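Local coordinates for carbohydrate esterase family 2 (CE2) (Chaetomium olivicolor, PDB 4XVH), which probably removes acetyl groups from xylan or related plant polysaccharides, joining an SGNH-type hydrolase domain to a beta-sandwich carbohydrate-binding domain, at residues 28-33 against 64-69; 208-213 against 249-254; 255-260 against 292-297. All blocks are in the same frame, centred on the assembly; numbering follows the deposited sequence.

Contact 1: residues 28-33 against 64-69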
ATOM      1  N   GLY A  28      31.638   5.799  -1.848  1.00 33.29           N
ATOM      2  CA  GLY A  28      32.460   4.605  -1.932  1.00 34.77           C
ATOM      3  C   GLY A  28      32.138   3.871  -3.218  1.00 33.90           C
ATOM      4  O   GLY A  28      31.674   4.487  -4.176  1.00 32.30           O
ATOM      5  N   THR A  29      32.390   2.563  -3.242  1.00 33.59           N
ATOM      6  CA  THR A  29      32.101   1.754  -4.418  1.00 32.12           C
ATOM      7  C   THR A  29      30.981   0.742  -4.166  1.00 31.11           C
ATOM      8  O   THR A  29      30.430   0.168  -5.104  1.00 28.92           O
ATOM      9  CB  THR A  29      33.348   1.013  -4.891  1.00 34.60           C
ATOM     10  OG1 THR A  29      33.878   0.261  -3.800  1.00 37.11           O
ATOM     11  CG2 THR A  29      34.412   2.003  -5.334  1.00 35.78           C
ATOM     12  N   SER A  30      30.620   0.546  -2.902  1.00 31.62           N
ATOM     13  CA  SER A  30      29.646  -0.491  -2.582  1.00 30.67           C
ATOM     14  C   SER A  30      28.968  -0.275  -1.232  1.00 28.89           C
ATOM     15  O   SER A  30      29.573   0.280  -0.305  1.00 30.58           O
ATOM     16  CB  SER A  30      30.330  -1.868  -2.595  1.00 33.75           C
ATOM     17  OG  SER A  30      29.399  -2.882  -2.260  1.00 34.64           O
ATOM     18  N   ALA A  31      27.717  -0.726  -1.137  1.00 27.76           N
ATOM     19  CA  ALA A  31      26.989  -0.781   0.134  1.00 27.98           C
ATOM     20  C   ALA A  31      26.203  -2.090   0.219  1.00 28.00           C
ATOM     21  O   ALA A  31      25.778  -2.644  -0.801  1.00 25.31           O
ATOM     22  CB  ALA A  31      26.051   0.427   0.286  1.00 26.28           C
ATOM     23  N   THR A  32      26.025  -2.588   1.438  1.00 30.31           N
ATOM     24  CA  THR A  32      25.248  -3.812   1.631  1.00 30.55           C
ATOM     25  C   THR A  32      24.185  -3.620   2.700  1.00 30.09           C
ATOM     26  O   THR A  32      24.469  -3.152   3.807  1.00 30.58           O
ATOM     27  CB  THR A  32      26.142  -5.014   2.020  1.00 32.79           C
ATOM     28  OG1 THR A  32      27.177  -5.189   1.043  1.00 33.19           O
ATOM     29  CG2 THR A  32      25.305  -6.293   2.085  1.00 32.54           C
ATOM     30  N   ILE A  33      22.946  -3.946   2.341  1.00 29.48           N
ATOM     31  CA  ILE A  33      21.841  -3.962   3.291  1.00 28.33           C
ATOM     32  C   ILE A  33      21.743  -5.347   3.872  1.00 28.53           C
ATOM     33  O   ILE A  33      21.231  -6.240   3.234  1.00 28.28           O
ATOM     34  CB  ILE A  33      20.522  -3.579   2.634  1.00 26.04           C
ATOM     35  CG1 ILE A  33      20.661  -2.240   1.926  1.00 23.38           C
ATOM     36  CG2 ILE A  33      19.417  -3.534   3.674  1.00 27.00           C
ATOM     37  CD1 ILE A  33      19.553  -1.969   0.952  1.00 20.49           C
ATOM     38  N   ILE A  64      21.595  -7.601   0.680  1.00 35.88           N
ATOM     39  CA  ILE A  64      21.333  -7.022  -0.621  1.00 31.69           C
ATOM     40  C   ILE A  64      22.413  -6.001  -0.913  1.00 30.62           C
ATOM     41  O   ILE A  64      22.463  -4.963  -0.257  1.00 29.76           O
ATOM     42  CB  ILE A  64      19.962  -6.311  -0.656  1.00 28.27           C
ATOM     43  CG1 ILE A  64      18.813  -7.290  -0.418  1.00 28.88           C
ATOM     44  CG2 ILE A  64      19.774  -5.523  -1.959  1.00 26.52           C
ATOM     45  CD1 ILE A  64      17.499  -6.570  -0.126  1.00 27.17           C
ATOM     46  N   SER A  65      23.273  -6.264  -1.884  1.00 30.31           N
ATOM     47  CA  SER A  65      24.362  -5.329  -2.187  1.00 29.25           C
ATOM     48  C   SER A  65      24.066  -4.474  -3.391  1.00 27.34           C
ATOM     49  O   SER A  65      23.325  -4.884  -4.284  1.00 28.77           O
ATOM     50  CB  SER A  65      25.656  -6.088  -2.424  1.00 32.31           C
ATOM     51  OG  SER A  65      26.007  -6.790  -1.254  1.00 35.13           O
ATOM     52  N   THR A  66      24.638  -3.276  -3.400  1.00 24.60           N
ATOM     53  CA  THR A  66      24.590  -2.395  -4.553  1.00 23.31           C
ATOM     54  C   THR A  66      25.210  -3.116  -5.780  1.00 26.18           C
ATOM     55  O   THR A  66      26.001  -4.053  -5.623  1.00 26.95           O
ATOM     56  CB  THR A  66      25.341  -1.065  -4.267  1.00 22.02           C
ATOM     57  OG1 THR A  66      26.660  -1.349  -3.787  1.00 25.37           O
ATOM     58  CG2 THR A  66      24.609  -0.247  -3.204  1.00 25.12           C
ATOM     59  N   PRO A  67      24.831  -2.701  -7.003  1.00 26.29           N
ATOM     60  CA  PRO A  67      25.337  -3.334  -8.233  1.00 28.22           C
ATOM     61  C   PRO A  67      26.846  -3.160  -8.462  1.00 28.77           C
ATOM     62  O   PRO A  67      27.419  -2.119  -8.115  1.00 28.38           O
ATOM     63  CB  PRO A  67      24.534  -2.621  -9.342  1.00 27.74           C
ATOM     64  CG  PRO A  67      24.070  -1.358  -8.730  1.00 26.89           C
ATOM     65  CD  PRO A  67      23.769  -1.725  -7.302  1.00 26.02           C
ATOM     66  N   ALA A  68      27.483  -4.179  -9.030  1.00 27.61           N
ATOM     67  CA  ALA A  68      28.871  -4.043  -9.456  1.00 31.06           C
ATOM     68  C   ALA A  68      28.950  -2.960 -10.511  1.00 31.37           C
ATOM     69  O   ALA A  68      27.979  -2.738 -11.251  1.00 27.92           O
ATOM     70  CB  ALA A  68      29.411  -5.353 -10.004  1.00 32.24           C
ATOM     71  N   GLY A  69      30.091  -2.281 -10.567  1.00 32.93           N
ATOM     72  CA  GLY A  69      30.371  -1.353 -11.650  1.00 30.81           C
ATOM     73  C   GLY A  69      30.210   0.117 -11.298  1.00 29.51           C
ATOM     74  O   GLY A  69      30.501   0.961 -12.133  1.00 29.82           O
TER
HETATM   75  O   HOH W   1      28.481  -1.687  -5.688  1.00 24.21           O
HETATM   76  O   HOH W   2      28.496  -4.464  -4.291  1.00 32.85           O
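Thr-66 holds OG1 between its own backbone N and carbonyl carbon (chi1 52°), which sets the hydroxyl in front of the backbone N of Ala-31. Thr-32 and Ser-65 both turn their hydroxyls to the side of their own N, anti to the carbonyl carbon, and there the two oxygens meet. Thr-66 OG1 accepts from Ala-31 N at 2.9 Å, and the bond is nearly straight, with 166° at the hydrogen. Thr-66 N donates to Ala-31 O, also at 2.9 Å. One threonine thus serves both backbone groups of Ala-31, its hydroxyl taking the role a main-chain carbonyl would have. The methyl CG2 of Thr-66 lies 3.8 Å from CB of Ala-31. Thr-66 OG1 also donates to a water, which in turn donates to Thr-29 O and Pro-67 O. A second water joins Ser-30 OG to Thr-66 O, so water bridges the segments where they part. Strand 63-65 is an edge of the four-stranded antiparallel sheet in the N-terminal jelly-roll sandwich, and strand 31-40 is its neighbour. Thr-32 and Ser-65 form a non-hydrogen-bonded pair. Thr-32 OG1 and Ser-65 OG share a hydrogen bond of 3.0 Å whose direction is open. CG2 of Thr-32 rests 3.4 Å from the same Ser-65 OG. Ile-33 and Ile-64 follow as a hydrogen-bonded pair. Ile-33 N donates to Ile-64 O at 2.8 Å, and Ile-64 N returns the bond to Ile-33 O at 2.9 Å. Their side chains lie on the face away from the two hydroxyls, with the CB atoms of Ile-33 and Ile-64 4.3 Å apart. On that buried face both isoleucines touch Leu-79 of strand 73-81, in the other sheet of the sandwich. Ile-64 also reaches Leu-46, and Ile-33 reaches Phe-24.

Contact 2: residues 208-213 against 249-254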
ATOM      1  N   VAL A 208      -5.106  10.806   3.969  1.00 18.40           N
ATOM      2  CA  VAL A 208      -5.329   9.397   4.210  1.00 16.35           C
ATOM      3  C   VAL A 208      -6.252   8.879   3.127  1.00 16.70           C
ATOM      4  O   VAL A 208      -7.385   9.381   2.960  1.00 16.68           O
ATOM      5  CB  VAL A 208      -5.950   9.136   5.577  1.00 16.88           C
ATOM      6  CG1 VAL A 208      -6.371   7.644   5.718  1.00 15.36           C
ATOM      7  CG2 VAL A 208      -4.962   9.542   6.684  1.00 16.93           C
ATOM      8  N   VAL A 209      -5.736   7.897   2.390  1.00 16.00           N
ATOM      9  CA  VAL A 209      -6.416   7.302   1.247  1.00 15.86           C
ATOM     10  C   VAL A 209      -6.973   5.943   1.645  1.00 14.59           C
ATOM     11  O   VAL A 209      -6.244   5.108   2.200  1.00 14.63           O
ATOM     12  CB  VAL A 209      -5.470   7.123   0.046  1.00 14.98           C
ATOM     13  CG1 VAL A 209      -6.237   6.453  -1.116  1.00 13.54           C
ATOM     14  CG2 VAL A 209      -4.878   8.492  -0.378  1.00 13.67           C
ATOM     15  N   ILE A 210      -8.267   5.741   1.442  1.00 15.11           N
ATOM     16  CA  ILE A 210      -8.846   4.453   1.815  1.00 17.30           C
ATOM     17  C   ILE A 210      -9.545   3.836   0.623  1.00 17.69           C
ATOM     18  O   ILE A 210     -10.444   4.449   0.065  1.00 18.82           O
ATOM     19  CB  ILE A 210      -9.845   4.589   2.973  1.00 18.69           C
ATOM     20  CG1 ILE A 210      -9.140   5.194   4.198  1.00 19.13           C
ATOM     21  CG2 ILE A 210     -10.477   3.213   3.273  1.00 19.01           C
ATOM     22  CD1 ILE A 210     -10.069   5.637   5.284  1.00 19.56           C
ATOM     23  N   ASN A 211      -9.151   2.608   0.274  1.00 16.99           N
ATOM     24  CA  ASN A 211      -9.752   1.881  -0.834  1.00 17.06           C
ATOM     25  C   ASN A 211     -10.161   0.472  -0.388  1.00 16.64           C
ATOM     26  O   ASN A 211      -9.379  -0.482  -0.474  1.00 16.98           O
ATOM     27  CB  ASN A 211      -8.755   1.828  -1.992  1.00 16.88           C
ATOM     28  CG  ASN A 211      -9.309   1.147  -3.239  1.00 19.02           C
ATOM     29  OD1 ASN A 211     -10.297   0.410  -3.206  1.00 18.98           O
ATOM     30  ND2 ASN A 211      -8.622   1.365  -4.349  1.00 20.36           N
ATOM     31  N   LEU A 212     -11.393   0.354   0.090  1.00 17.19           N
ATOM     32  CA  LEU A 212     -11.887  -0.902   0.628  1.00 17.85           C
ATOM     33  C   LEU A 212     -13.334  -1.120   0.207  1.00 18.92           C
ATOM     34  O   LEU A 212     -14.120  -0.153   0.131  1.00 19.18           O
ATOM     35  CB  LEU A 212     -11.810  -0.901   2.155  1.00 17.41           C
ATOM     36  CG  LEU A 212     -10.419  -0.910   2.771  1.00 16.76           C
ATOM     37  CD1 LEU A 212     -10.578  -0.620   4.266  1.00 17.47           C
ATOM     38  CD2 LEU A 212      -9.782  -2.294   2.553  1.00 17.71           C
ATOM     39  N   GLY A 213     -13.690  -2.376  -0.046  1.00 18.54           N
ATOM     40  CA  GLY A 213     -15.067  -2.700  -0.411  1.00 20.81           C
ATOM     41  C   GLY A 213     -15.118  -3.748  -1.509  1.00 21.40           C
ATOM     42  O   GLY A 213     -16.132  -4.405  -1.692  1.00 22.71           O
ATOM     43  N   ALA A 249      -6.177  15.465   9.120  1.00 21.00           N
ATOM     44  CA  ALA A 249      -5.955  14.885   7.787  1.00 20.69           C
ATOM     45  C   ALA A 249      -7.190  15.011   6.910  1.00 21.99           C
ATOM     46  O   ALA A 249      -8.316  14.965   7.420  1.00 22.73           O
ATOM     47  CB  ALA A 249      -5.568  13.407   7.902  1.00 19.52           C
ATOM     48  N   HIS A 250      -6.988  15.139   5.597  1.00 21.52           N
ATOM     49  CA  HIS A 250      -8.084  14.947   4.655  1.00 22.40           C
ATOM     50  C   HIS A 250      -8.166  13.477   4.258  1.00 22.07           C
ATOM     51  O   HIS A 250      -7.139  12.800   4.142  1.00 16.39           O
ATOM     52  CB  HIS A 250      -7.912  15.819   3.416  1.00 21.70           C
ATOM     53  CG  HIS A 250      -8.227  17.261   3.670  1.00 23.95           C
ATOM     54  ND1 HIS A 250      -9.257  17.922   3.041  1.00 23.92           N
ATOM     55  CD2 HIS A 250      -7.661  18.161   4.509  1.00 25.43           C
ATOM     56  CE1 HIS A 250      -9.323  19.167   3.488  1.00 26.22           C
ATOM     57  NE2 HIS A 250      -8.351  19.342   4.365  1.00 26.38           N
ATOM     58  N   PHE A 251      -9.389  12.987   4.051  1.00 17.54           N
ATOM     59  CA  PHE A 251      -9.580  11.577   3.721  1.00 17.33           C
ATOM     60  C   PHE A 251     -10.109  11.426   2.294  1.00 17.70           C
ATOM     61  O   PHE A 251     -11.029  12.164   1.871  1.00 19.18           O
ATOM     62  CB  PHE A 251     -10.538  10.925   4.745  1.00 18.50           C
ATOM     63  CG  PHE A 251      -9.920  10.780   6.112  1.00 19.11           C
ATOM     64  CD1 PHE A 251      -9.773  11.890   6.931  1.00 20.29           C
ATOM     65  CD2 PHE A 251      -9.413   9.548   6.528  1.00 18.78           C
ATOM     66  CE1 PHE A 251      -9.190  11.789   8.175  1.00 21.89           C
ATOM     67  CE2 PHE A 251      -8.819   9.413   7.760  1.00 19.92           C
ATOM     68  CZ  PHE A 251      -8.691  10.543   8.595  1.00 21.59           C
ATOM     69  N   PHE A 252      -9.540  10.462   1.575  1.00 17.13           N
ATOM     70  CA  PHE A 252      -9.850  10.205   0.178  1.00 16.59           C
ATOM     71  C   PHE A 252     -10.367   8.780   0.050  1.00 16.88           C
ATOM     72  O   PHE A 252      -9.605   7.807   0.166  1.00 17.65           O
ATOM     73  CB  PHE A 252      -8.604  10.479  -0.683  1.00 16.31           C
ATOM     74  CG  PHE A 252      -8.183  11.926  -0.601  1.00 16.69           C
ATOM     75  CD1 PHE A 252      -7.361  12.360   0.442  1.00 16.27           C
ATOM     76  CD2 PHE A 252      -8.740  12.879  -1.447  1.00 17.26           C
ATOM     77  CE1 PHE A 252      -7.031  13.706   0.595  1.00 16.29           C
ATOM     78  CE2 PHE A 252      -8.393  14.262  -1.294  1.00 17.20           C
ATOM     79  CZ  PHE A 252      -7.534  14.650  -0.277  1.00 17.49           C
ATOM     80  N   LEU A 253     -11.675   8.679  -0.171  1.00 17.12           N
ATOM     81  CA  LEU A 253     -12.398   7.409  -0.182  1.00 17.32           C
ATOM     82  C   LEU A 253     -12.719   6.982  -1.609  1.00 18.12           C
ATOM     83  O   LEU A 253     -13.456   7.659  -2.329  1.00 19.19           O
ATOM     84  CB  LEU A 253     -13.687   7.530   0.644  1.00 17.09           C
ATOM     85  CG  LEU A 253     -13.537   8.155   2.039  1.00 17.58           C
ATOM     86  CD1 LEU A 253     -14.853   8.081   2.855  1.00 22.55           C
ATOM     87  CD2 LEU A 253     -12.417   7.550   2.859  1.00 16.88           C
ATOM     88  N   LEU A 254     -12.147   5.872  -2.029  1.00 17.35           N
ATOM     89  CA  LEU A 254     -12.264   5.448  -3.427  1.00 17.54           C
ATOM     90  C   LEU A 254     -13.213   4.275  -3.598  1.00 17.71           C
ATOM     91  O   LEU A 254     -13.266   3.386  -2.762  1.00 16.66           O
ATOM     92  CB  LEU A 254     -10.899   5.027  -3.995  1.00 17.13           C
ATOM     93  CG  LEU A 254      -9.881   6.083  -4.439  1.00 17.42           C
ATOM     94  CD1 LEU A 254      -9.321   6.888  -3.263  1.00 17.34           C
ATOM     95  CD2 LEU A 254      -8.730   5.377  -5.245  1.00 23.28           C
TER
HETATM   96  O   HOH W   3     -12.971   2.882   0.005  1.00 19.69           O
HETATM   97  O   HOH W   4     -13.096   0.668  -3.303  1.00 17.65           O
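Val-208 and His-250 open a run of four backbone hydrogen bonds between parallel strands 207-211 and 250-254. Val-208 N donates to His-250 O at 2.9 Å, and Phe-252 N to Val-208 O at 2.8 Å. Ile-210 N then donates to Phe-252 O, and Leu-254 N to Ile-210 O at 3.1 Å. Donors thus alternate between strands. The backbone N and O of Val-209 turn to the other neighbour, strand 111-116, and bond Asp-113 and Ile-115. Beyond Leu-254 the strands are joined by water. One water accepts from Leu-212 N at 3.0 Å and can donate to Ile-210 O and to Leu-254 O. Another links Asn-211 OD1 to the same Leu-254 O. Both waters have further acceptors close by, so not all of these bonds can form at once. The amide nitrogen of Asn-211 makes a weak hydrogen bond to Tyr-144 OH. The Leu-254 side chain crosses that of Asn-211 at about a right angle, its CD2 next to ND2. His-250 points its ring out of the contact, and its ND1 is hydrogen-bonded to NE2 of His-290. Most of the side-chain packing is apolar. Val-208 holds CG1 anti to its backbone N (chi1 172°), which lays CG1 against CE2 of Phe-251. The two side chains lie side by side, with CD2 of Phe-251 3.6 Å from CB of Val-208. Ile-210 CD1 meets the edge of the Phe-251 ring and lies 3.9 Å from Leu-253 CD2. On the other face Val-209 CG1 touches Leu-254 CD1 at 3.8 Å. The strands belong to the parallel sheet of the SGNH hydrolase domain, joined by a beta-alpha-beta crossover through helix 228-243. That helix covers Ile-210 and Phe-251 through Val-239. Helix 309-327 covers Phe-252 and Leu-254 on the other face.

Contact 3: residues 255-260 against 292-297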
ATOM      1  N   ASN A 255     -13.923   4.250  -4.719  1.00 18.35           N
ATOM      2  CA  ASN A 255     -14.657   3.071  -5.074  1.00 17.93           C
ATOM      3  C   ASN A 255     -13.732   2.151  -5.897  1.00 18.96           C
ATOM      4  O   ASN A 255     -12.563   2.478  -6.182  1.00 17.36           O
ATOM      5  CB  ASN A 255     -15.939   3.444  -5.835  1.00 20.02           C
ATOM      6  CG  ASN A 255     -15.664   4.316  -7.028  1.00 19.36           C
ATOM      7  OD1 ASN A 255     -14.519   4.487  -7.406  1.00 19.61           O
ATOM      8  ND2 ASN A 255     -16.722   4.870  -7.635  1.00 19.86           N
ATOM      9  N   SER A 256     -14.252   1.010  -6.287  1.00 19.09           N
ATOM     10  CA  SER A 256     -13.399  -0.072  -6.780  1.00 17.94           C
ATOM     11  C   SER A 256     -13.376  -0.212  -8.297  1.00 18.81           C
ATOM     12  O   SER A 256     -14.428  -0.364  -8.919  1.00 18.60           O
ATOM     13  CB  SER A 256     -13.877  -1.395  -6.194  1.00 17.20           C
ATOM     14  OG  SER A 256     -13.177  -2.445  -6.810  1.00 16.50           O
ATOM     15  N   PRO A 257     -12.173  -0.224  -8.886  1.00 18.41           N
ATOM     16  CA  PRO A 257     -12.016  -0.501 -10.320  1.00 18.92           C
ATOM     17  C   PRO A 257     -12.383  -1.951 -10.680  1.00 18.86           C
ATOM     18  O   PRO A 257     -12.556  -2.252 -11.862  1.00 17.73           O
ATOM     19  CB  PRO A 257     -10.518  -0.248 -10.562  1.00 15.81           C
ATOM     20  CG  PRO A 257      -9.874  -0.672  -9.249  1.00 14.05           C
ATOM     21  CD  PRO A 257     -10.862  -0.114  -8.208  1.00 18.09           C
ATOM     22  N   MET A 258     -12.500  -2.829  -9.676  1.00 19.62           N
ATOM     23  CA  MET A 258     -12.868  -4.222  -9.923  1.00 20.32           C
ATOM     24  C   MET A 258     -14.358  -4.503  -9.759  1.00 24.48           C
ATOM     25  O   MET A 258     -14.809  -5.576 -10.154  1.00 27.39           O
ATOM     26  CB  MET A 258     -12.072  -5.161  -9.002  1.00 19.10           C
ATOM     27  CG  MET A 258     -10.580  -5.142  -9.298  1.00 17.00           C
ATOM     28  SD  MET A 258      -9.503  -6.147  -8.225  1.00 18.46           S
ATOM     29  CE  MET A 258     -10.004  -7.817  -8.737  1.00 17.27           C
ATOM     30  N   LEU A 259     -15.124  -3.584  -9.172  1.00 23.32           N
ATOM     31  CA  LEU A 259     -16.575  -3.805  -9.094  1.00 24.47           C
ATOM     32  C   LEU A 259     -17.248  -3.200 -10.314  1.00 25.47           C
ATOM     33  O   LEU A 259     -16.772  -2.192 -10.853  1.00 25.17           O
ATOM     34  CB  LEU A 259     -17.163  -3.205  -7.818  1.00 23.64           C
ATOM     35  CG  LEU A 259     -16.636  -3.830  -6.523  1.00 22.19           C
ATOM     36  CD1 LEU A 259     -17.306  -3.177  -5.318  1.00 23.09           C
ATOM     37  CD2 LEU A 259     -16.880  -5.336  -6.534  1.00 21.19           C
ATOM     38  N   SER A 260     -18.346  -3.814 -10.754  1.00 26.25           N
ATOM     39  CA  SER A 260     -19.114  -3.295 -11.881  1.00 25.56           C
ATOM     40  C   SER A 260     -20.591  -3.319 -11.536  1.00 26.19           C
ATOM     41  O   SER A 260     -20.968  -3.810 -10.460  1.00 26.18           O
ATOM     42  CB  SER A 260     -18.858  -4.113 -13.147  1.00 25.04           C
ATOM     43  OG  SER A 260     -19.496  -5.358 -13.040  1.00 26.84           O
ATOM     44  N   VAL A 292     -13.379   9.851  -4.321  1.00 19.28           N
ATOM     45  CA  VAL A 292     -12.538   9.845  -5.506  1.00 18.36           C
ATOM     46  C   VAL A 292     -12.982   8.646  -6.352  1.00 19.07           C
ATOM     47  O   VAL A 292     -12.939   7.500  -5.902  1.00 17.19           O
ATOM     48  CB  VAL A 292     -11.009   9.760  -5.139  1.00 18.24           C
ATOM     49  CG1 VAL A 292     -10.158   9.613  -6.418  1.00 14.96           C
ATOM     50  CG2 VAL A 292     -10.578  10.977  -4.300  1.00 16.95           C
ATOM     51  N   ASP A 293     -13.436   8.909  -7.575  1.00 20.42           N
ATOM     52  CA  ASP A 293     -13.934   7.840  -8.436  1.00 20.85           C
ATOM     53  C   ASP A 293     -12.806   7.058  -9.081  1.00 19.21           C
ATOM     54  O   ASP A 293     -11.786   7.631  -9.432  1.00 18.98           O
ATOM     55  CB  ASP A 293     -14.844   8.418  -9.520  1.00 22.30           C
ATOM     56  CG  ASP A 293     -15.505   7.359 -10.341  1.00 24.50           C
ATOM     57  OD1 ASP A 293     -16.097   6.400  -9.774  1.00 24.95           O
ATOM     58  OD2 ASP A 293     -15.436   7.491 -11.578  1.00 26.10           O
ATOM     59  N   TRP A 294     -12.996   5.747  -9.210  1.00 18.05           N
ATOM     60  CA  TRP A 294     -12.118   4.904  -9.996  1.00 18.64           C
ATOM     61  C   TRP A 294     -13.014   4.084 -10.929  1.00 19.80           C
ATOM     62  O   TRP A 294     -13.646   3.106 -10.521  1.00 19.95           O
ATOM     63  CB  TRP A 294     -11.245   4.002  -9.101  1.00 17.96           C
ATOM     64  CG  TRP A 294     -10.069   3.377  -9.812  1.00 16.87           C
ATOM     65  CD1 TRP A 294      -9.871   3.294 -11.165  1.00 17.07           C
ATOM     66  CD2 TRP A 294      -8.911   2.773  -9.194  1.00 15.24           C
ATOM     67  NE1 TRP A 294      -8.652   2.672 -11.430  1.00 17.28           N
ATOM     68  CE2 TRP A 294      -8.049   2.344 -10.239  1.00 16.25           C
ATOM     69  CE3 TRP A 294      -8.522   2.560  -7.859  1.00 13.79           C
ATOM     70  CZ2 TRP A 294      -6.812   1.708  -9.995  1.00 14.77           C
ATOM     71  CZ3 TRP A 294      -7.294   1.928  -7.609  1.00 13.55           C
ATOM     72  CH2 TRP A 294      -6.456   1.510  -8.684  1.00 13.66           C
ATOM     73  N   PRO A 295     -13.119   4.527 -12.184  1.00 21.10           N
ATOM     74  CA  PRO A 295     -14.011   3.857 -13.135  1.00 21.76           C
ATOM     75  C   PRO A 295     -13.640   2.377 -13.266  1.00 21.29           C
ATOM     76  O   PRO A 295     -12.458   2.019 -13.220  1.00 19.87           O
ATOM     77  CB  PRO A 295     -13.777   4.608 -14.441  1.00 21.43           C
ATOM     78  CG  PRO A 295     -13.219   5.923 -14.049  1.00 21.41           C
ATOM     79  CD  PRO A 295     -12.461   5.714 -12.757  1.00 20.80           C
ATOM     80  N   THR A 296     -14.657   1.528 -13.363  1.00 21.50           N
ATOM     81  CA  THR A 296     -14.462   0.100 -13.606  1.00 21.10           C
ATOM     82  C   THR A 296     -13.448  -0.070 -14.718  1.00 21.55           C
ATOM     83  O   THR A 296     -13.545   0.570 -15.744  1.00 23.11           O
ATOM     84  CB  THR A 296     -15.789  -0.587 -13.995  1.00 22.20           C
ATOM     85  OG1 THR A 296     -16.748  -0.400 -12.938  1.00 21.65           O
ATOM     86  CG2 THR A 296     -15.576  -2.093 -14.234  1.00 22.50           C
ATOM     87  N   GLN A 297     -12.458  -0.923 -14.503  1.00 21.13           N
ATOM     88  CA  GLN A 297     -11.348  -1.066 -15.443  1.00 20.22           C
ATOM     89  C   GLN A 297     -11.792  -1.739 -16.749  1.00 21.69           C
ATOM     90  O   GLN A 297     -12.884  -2.317 -16.817  1.00 20.98           O
ATOM     91  CB  GLN A 297     -10.234  -1.881 -14.767  1.00 16.59           C
ATOM     92  CG  GLN A 297     -10.701  -3.282 -14.331  1.00 16.85           C
ATOM     93  CD  GLN A 297      -9.589  -4.079 -13.618  1.00 20.19           C
ATOM     94  OE1 GLN A 297      -8.407  -3.691 -13.644  1.00 18.80           O
ATOM     95  NE2 GLN A 297      -9.972  -5.178 -12.973  1.00 18.92           N
TER
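Pro-257 lays its CB, CG and CD over one face of the Trp-294 indole. Its CG sits 3.5 Å above the ring plane, over the centre. CB makes a CH-pi contact, 3.5 Å from the centroid of the five-membered ring. CG of Asn-255 sits between its own N and carbonyl carbon (chi1 54°), which carries the amide across to Trp-294 N and Asp-293. OD1 of Asn-255 accepts from Trp-294 N at 2.7 Å; the N-H points at a lone pair of OD1, within the plane of the amide. Its ND2 donates to Asp-293 OD1 at 2.7 Å, almost straight at 171°, and also bonds Thr-275 OG1. These bonds fix which way round the amide sits. Replacing Trp-294 with an alanine would probably leave Pro-257 without the flat surface it rests on and open a gap beside it. Pro-257 O accepts from Gln-297 N at 3.0 Å. Thr-296 OG1 donates to Leu-259 O at 2.7 Å. Ser-256 OG accepts from Met-258 N in an ST turn and bonds Thr-214. Met-258 touches His-306 of the ligand pocket. The two loops leave the C-terminal ends of neighbouring parallel strands 250-254 and 289-292, the end of the sheet where SGNH hydrolases keep their active site. Lys-271 of helix 270-285 bonds the carbonyls of Ser-256 and Trp-294, Ile-119 of helix 118-121 touches Pro-257, and helix 309-327 meets the indole through Glu-315.

Overall arrangement
Contact 1 stands apart, in the N-terminal sandwich, with its centre about 38 Å from that of contact 2 and on the other side of the chain's centre. Contacts 2 and 3 share the hydrolase domain and touch. Strand 250-254 of contact 2 runs into loop 255-260 of contact 3. Leu-253 O and Val-292 N, 3.0 Å apart, probably form a hydrogen bond, and Leu-254 packs on Trp-294. Contact 2 is the buried one, with parallel backbone bonding and apolar side chains. Contact 1 is partly exposed, antiparallel and rich in hydroxyls and water. Contact 3, also partly exposed, has no regular strand pairing and relies mainly on side-chain bonds, with one backbone bond, and a CH-pi contact of proline on indole.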